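Local coordinates for protein Poly(beta-D-mannuronate) C5 epimerase (Pseudomonas syringae pv. tomato, PDB 4NK6) that epimerises beta-D-mannuronate to alpha-L-guluronate residues within the alginate polymer and belongs to a periplasmic complex that guides the chain to export, at residues Gly343-Trp355 / Val369-Val381. Sequence-based numbering, arbitrary orientation.
Sequences GITLYESGNNLLW and VRNSVNIKLYENV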
loop_
_atom_site.group_PDB
_atom_site.type_symbol
_atom_site.label_atom_id
_atom_site.label_comp_id
_atom_site.label_asym_id
_atom_site.label_seq_id
_atom_site.Cartn_x
_atom_site.Cartn_y
_atom_site.Cartn_z
ATOM N N GLY A 343 -2.546 19.181 0.171
ATOM C CA GLY A 343 -3.325 18.263 -0.650
ATOM C C GLY A 343 -2.403 17.257 -1.324
ATOM O O GLY A 343 -2.445 16.062 -1.033
ATOM N N ILE A 344 -1.570 17.758 -2.233
ATOM C CA ILE A 344 -0.549 16.967 -2.909
ATOM C C ILE A 344 0.836 17.564 -2.632
ATOM O O ILE A 344 1.025 18.777 -2.751
ATOM C CB ILE A 344 -0.739 16.999 -4.436
ATOM C CG1 ILE A 344 -2.151 16.544 -4.820
ATOM C CG2 ILE A 344 0.328 16.148 -5.132
ATOM C CD1 ILE A 344 -2.469 16.682 -6.322
ATOM N N THR A 345 1.798 16.723 -2.262
ATOM C CA THR A 345 3.176 17.181 -2.107
ATOM C C THR A 345 4.105 16.385 -3.020
ATOM O O THR A 345 4.079 15.160 -3.003
ATOM C CB THR A 345 3.673 17.017 -0.658
ATOM O OG1 THR A 345 2.665 17.453 0.262
ATOM C CG2 THR A 345 4.968 17.824 -0.432
ATOM N N LEU A 346 4.915 17.082 -3.816
ATOM C CA LEU A 346 5.964 16.430 -4.589
ATOM C C LEU A 346 7.318 16.730 -3.963
ATOM O O LEU A 346 7.712 17.889 -3.824
ATOM C CB LEU A 346 5.967 16.885 -6.050
ATOM C CG LEU A 346 4.695 16.754 -6.906
ATOM C CD1 LEU A 346 5.078 16.522 -8.340
ATOM C CD2 LEU A 346 3.744 15.681 -6.439
ATOM N N TYR A 347 8.017 15.673 -3.577
ATOM C CA TYR A 347 9.324 15.783 -2.966
ATOM C C TYR A 347 10.357 15.161 -3.906
ATOM O O TYR A 347 10.379 13.933 -4.072
ATOM C CB TYR A 347 9.353 14.967 -1.680
ATOM C CG TYR A 347 8.657 15.537 -0.461
ATOM C CD1 TYR A 347 8.936 16.815 0.009
ATOM C CD2 TYR A 347 7.758 14.758 0.259
ATOM C CE1 TYR A 347 8.322 17.304 1.161
ATOM C CE2 TYR A 347 7.140 15.237 1.394
ATOM C CZ TYR A 347 7.426 16.504 1.843
ATOM O OH TYR A 347 6.802 16.959 2.986
ATOM N N GLU A 348 11.204 15.995 -4.506
ATOM C CA GLU A 348 12.317 15.520 -5.327
ATOM C C GLU A 348 11.864 14.475 -6.350
ATOM O O GLU A 348 12.512 13.443 -6.529
ATOM C CB GLU A 348 13.423 14.937 -4.438
ATOM C CG GLU A 348 14.117 15.964 -3.530
ATOM C CD GLU A 348 13.231 16.465 -2.386
ATOM O OE1 GLU A 348 12.668 15.634 -1.642
ATOM O OE2 GLU A 348 13.100 17.693 -2.225
ATOM N N SER A 349 10.725 14.732 -6.981
ATOM C CA SER A 349 10.108 13.768 -7.891
ATOM C C SER A 349 9.602 14.497 -9.130
ATOM O O SER A 349 8.459 14.978 -9.160
ATOM C CB SER A 349 8.943 13.042 -7.203
ATOM O OG SER A 349 9.405 12.176 -6.177
ATOM N N GLY A 350 10.460 14.583 -10.144
ATOM C CA GLY A 350 10.165 15.346 -11.343
ATOM C C GLY A 350 9.457 14.555 -12.430
ATOM O O GLY A 350 9.215 13.362 -12.276
ATOM N N ASN A 351 9.103 15.240 -13.517
ATOM C CA ASN A 351 8.526 14.606 -14.699
ATOM C C ASN A 351 7.243 13.838 -14.414
ATOM O O ASN A 351 7.074 12.690 -14.839
ATOM C CB ASN A 351 9.564 13.721 -15.385
ATOM C CG ASN A 351 10.772 14.520 -15.863
ATOM O OD1 ASN A 351 10.714 15.191 -16.890
ATOM N ND2 ASN A 351 11.862 14.465 -15.109
ATOM N N ASN A 352 6.352 14.494 -13.685
ATOM C CA ASN A 352 5.053 13.940 -13.350
ATOM C C ASN A 352 3.958 14.848 -13.877
ATOM O O ASN A 352 4.156 16.065 -14.005
ATOM C CB ASN A 352 4.919 13.772 -11.828
ATOM C CG ASN A 352 5.796 12.651 -11.283
ATOM O OD1 ASN A 352 5.615 11.492 -11.635
ATOM N ND2 ASN A 352 6.746 12.996 -10.412
ATOM N N LEU A 353 2.808 14.256 -14.179
ATOM C CA LEU A 353 1.647 15.005 -14.636
ATOM C C LEU A 353 0.554 14.997 -13.570
ATOM O O LEU A 353 0.148 13.934 -13.097
ATOM C CB LEU A 353 1.110 14.407 -15.949
ATOM C CG LEU A 353 -0.223 14.953 -16.476
ATOM C CD1 LEU A 353 -0.137 16.451 -16.809
ATOM C CD2 LEU A 353 -0.736 14.155 -17.689
ATOM N N LEU A 354 0.097 16.186 -13.185
ATOM C CA LEU A 354 -1.072 16.335 -12.327
ATOM C C LEU A 354 -2.188 16.940 -13.172
ATOM O O LEU A 354 -2.082 18.087 -13.608
ATOM C CB LEU A 354 -0.758 17.228 -11.117
ATOM C CG LEU A 354 -0.093 16.589 -9.889
ATOM C CD1 LEU A 354 1.184 15.829 -10.240
ATOM C CD2 LEU A 354 0.189 17.628 -8.810
ATOM N N TRP A 355 -3.238 16.159 -13.423
ATOM C CA TRP A 355 -4.327 16.581 -14.309
ATOM C C TRP A 355 -5.696 16.554 -13.644
ATOM O O TRP A 355 -6.174 15.492 -13.245
ATOM C CB TRP A 355 -4.398 15.686 -15.550
ATOM C CG TRP A 355 -5.369 16.205 -16.578
ATOM C CD1 TRP A 355 -6.739 16.240 -16.482
ATOM C CD2 TRP A 355 -5.047 16.774 -17.855
ATOM N NE1 TRP A 355 -7.280 16.796 -17.616
ATOM C CE2 TRP A 355 -6.265 17.130 -18.476
ATOM C CE3 TRP A 355 -3.849 17.004 -18.541
ATOM C CZ2 TRP A 355 -6.316 17.714 -19.745
ATOM C CZ3 TRP A 355 -3.903 17.585 -19.800
ATOM C CH2 TRP A 355 -5.126 17.932 -20.386
ATOM N N VAL A 369 5.324 21.658 -4.444
ATOM C CA VAL A 369 6.352 21.016 -5.252
ATOM C C VAL A 369 7.719 21.443 -4.757
ATOM O O VAL A 369 8.064 22.614 -4.843
ATOM C CB VAL A 369 6.235 21.422 -6.740
ATOM C CG1 VAL A 369 7.293 20.713 -7.569
ATOM C CG2 VAL A 369 4.834 21.107 -7.276
ATOM N N ARG A 370 8.494 20.494 -4.241
ATOM C CA ARG A 370 9.815 20.804 -3.712
ATOM C C ARG A 370 10.881 20.082 -4.535
ATOM O O ARG A 370 10.778 18.876 -4.755
ATOM C CB ARG A 370 9.921 20.389 -2.236
ATOM C CG ARG A 370 11.225 20.840 -1.541
ATOM C CD ARG A 370 11.345 20.267 -0.120
ATOM N NE ARG A 370 11.816 18.878 -0.104
ATOM C CZ ARG A 370 11.923 18.132 0.995
ATOM N NH1 ARG A 370 12.374 16.886 0.912
ATOM N NH2 ARG A 370 11.586 18.630 2.180
ATOM N N ASN A 371 11.883 20.832 -4.995
ATOM C CA ASN A 371 13.046 20.255 -5.681
ATOM C C ASN A 371 12.687 19.324 -6.830
ATOM O O ASN A 371 13.354 18.310 -7.028
ATOM C CB ASN A 371 13.940 19.482 -4.700
ATOM C CG ASN A 371 14.655 20.388 -3.712
ATOM O OD1 ASN A 371 14.916 21.555 -3.995
ATOM N ND2 ASN A 371 14.984 19.845 -2.546
ATOM N N SER A 372 11.631 19.655 -7.570
ATOM C CA SER A 372 11.181 18.810 -8.673
ATOM C C SER A 372 11.080 19.616 -9.966
ATOM O O SER A 372 10.526 20.720 -9.973
ATOM C CB SER A 372 9.812 18.200 -8.336
ATOM O OG SER A 372 9.842 17.578 -7.062
ATOM N N VAL A 373 11.598 19.070 -11.064
ATOM C CA VAL A 373 11.520 19.768 -12.350
ATOM C C VAL A 373 10.561 19.101 -13.335
ATOM O O VAL A 373 10.246 17.921 -13.200
ATOM C CB VAL A 373 12.906 19.925 -13.022
ATOM C CG1 VAL A 373 13.805 20.822 -12.189
ATOM C CG2 VAL A 373 13.548 18.565 -13.267
ATOM N N ASN A 374 10.108 19.872 -14.321
ATOM C CA ASN A 374 9.229 19.376 -15.382
ATOM C C ASN A 374 7.922 18.823 -14.837
ATOM O O ASN A 374 7.427 17.789 -15.292
ATOM C CB ASN A 374 9.930 18.332 -16.250
ATOM C CG ASN A 374 11.162 18.878 -16.928
ATOM O OD1 ASN A 374 11.184 20.023 -17.380
ATOM N ND2 ASN A 374 12.207 18.066 -16.992
ATOM N N ILE A 375 7.377 19.517 -13.848
ATOM C CA ILE A 375 6.074 19.179 -13.307
ATOM C C ILE A 375 5.005 19.845 -14.164
ATOM O O ILE A 375 5.071 21.043 -14.431
ATOM C CB ILE A 375 5.954 19.634 -11.848
ATOM C CG1 ILE A 375 6.990 18.895 -10.985
ATOM C CG2 ILE A 375 4.545 19.393 -11.306
ATOM C CD1 ILE A 375 6.943 17.377 -11.141
ATOM N N LYS A 376 4.034 19.062 -14.621
ATOM C CA LYS A 376 2.941 19.615 -15.408
ATOM C C LYS A 376 1.662 19.656 -14.585
ATOM O O LYS A 376 1.202 18.634 -14.079
ATOM C CB LYS A 376 2.756 18.824 -16.706
ATOM C CG LYS A 376 3.988 18.883 -17.603
ATOM C CD LYS A 376 3.829 18.071 -18.882
ATOM C CE LYS A 376 5.073 18.205 -19.765
ATOM N NZ LYS A 376 4.993 17.348 -20.983
ATOM N N LEU A 377 1.108 20.853 -14.428
ATOM C CA LEU A 377 -0.115 21.035 -13.657
ATOM C C LEU A 377 -1.211 21.479 -14.608
ATOM O O LEU A 377 -1.311 22.661 -14.953
ATOM C CB LEU A 377 0.090 22.071 -12.545
ATOM C CG LEU A 377 1.190 21.793 -11.505
ATOM C CD1 LEU A 377 1.211 22.855 -10.417
ATOM C CD2 LEU A 377 1.048 20.418 -10.881
ATOM N N TYR A 378 -2.020 20.528 -15.059
ATOM C CA TYR A 378 -3.048 20.828 -16.051
ATOM C C TYR A 378 -4.453 20.708 -15.464
ATOM O O TYR A 378 -4.805 19.691 -14.859
ATOM C CB TYR A 378 -2.911 19.904 -17.263
ATOM C CG TYR A 378 -1.878 20.330 -18.292
ATOM C CD1 TYR A 378 -0.519 20.277 -18.009
ATOM C CD2 TYR A 378 -2.267 20.769 -19.560
ATOM C CE1 TYR A 378 0.436 20.661 -18.962
ATOM C CE2 TYR A 378 -1.324 21.154 -20.513
ATOM C CZ TYR A 378 0.028 21.093 -20.199
ATOM O OH TYR A 378 0.971 21.475 -21.134
ATOM N N GLU A 379 -5.244 21.763 -15.646
ATOM C CA GLU A 379 -6.657 21.773 -15.282
ATOM C C GLU A 379 -6.937 21.499 -13.807
ATOM O O GLU A 379 -8.059 21.138 -13.457
ATOM C CB GLU A 379 -7.462 20.790 -16.157
ATOM C CG GLU A 379 -7.366 21.052 -17.666
ATOM C CD GLU A 379 -7.861 22.432 -18.065
ATOM O OE1 GLU A 379 -8.778 22.954 -17.402
ATOM O OE2 GLU A 379 -7.332 22.999 -19.043
ATOM N N ASN A 380 -5.935 21.659 -12.943
ATOM C CA ASN A 380 -6.166 21.469 -11.514
ATOM C C ASN A 380 -6.969 22.601 -10.891
ATOM O O ASN A 380 -6.843 23.766 -11.275
ATOM C CB ASN A 380 -4.857 21.287 -10.747
ATOM C CG ASN A 380 -4.117 20.042 -11.169
ATOM O OD1 ASN A 380 -4.489 18.927 -10.790
ATOM N ND2 ASN A 380 -3.068 20.219 -11.964
ATOM N N VAL A 381 -7.803 22.241 -9.926
ATOM C CA VAL A 381 -8.532 23.224 -9.154
ATOM C C VAL A 381 -8.015 23.176 -7.723
ATOM O O VAL A 381 -8.091 22.135 -7.070
ATOM C CB VAL A 381 -10.032 22.926 -9.162
ATOM C CG1 VAL A 381 -10.743 23.844 -8.199
ATOM C CG2 VAL A 381 -10.601 23.060 -10.587
#
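Leu354 and Tyr378 meet where neighbouring coils of a right-handed parallel beta-helix pair, strands 353-355 and 375-378 running 8° from parallel. Backbone bonds set the register: Leu354 N gives to Lys376 O at 2.8 Å, and Leu354 O takes Tyr378 N. On the preceding face, Leu346 O receives Arg370 N, while Glu348 N returns to Arg370 O. Through the turn between the two faces, Asn351 N reaches Val373 O, and the Ser372 hydroxyl OG accepts from Ser349 N at 3.0 Å.

The charged pairing sits at the end of strand 344-347. Arg370 grips Glu348 side-on, NE to OE2 at 2.7 Å and NH1 to OE1 at 2.9 Å, with both oxygens near the guanidinium plane. Asn371 ND2 also donates to Glu348 OE2, from the anti side but tilted out of the carboxylate plane, so OE2 accepts two bonds. A bend at chi3 of Arg370 (80°) lays one guanidinium face over Tyr347 CD1, which is 3.4 Å from Arg370 CZ. The Tyr347 side chain lies about 11 Å from that of His274, the probable proton acceptor.

Two apolar contacts face the interior of the helix: Leu346 CD1 meets Ile375 CD1 tip to tip, and Leu354 lies alongside Leu377. On the face of strands 353-355 and 375-378 opposite Leu354 and Leu377, the ring planes of Trp355 and Tyr378 differ by 7° yet scarcely overlap; Tyr378 CB sits over the indole, 3.3 Å from Trp355 CE3. Tyr378 OH is hydrogen-bonded to Glu24 OE2. Asn380 ND2 adds a second bond to Leu354 O, 2.9 Å away and above the carbonyl plane.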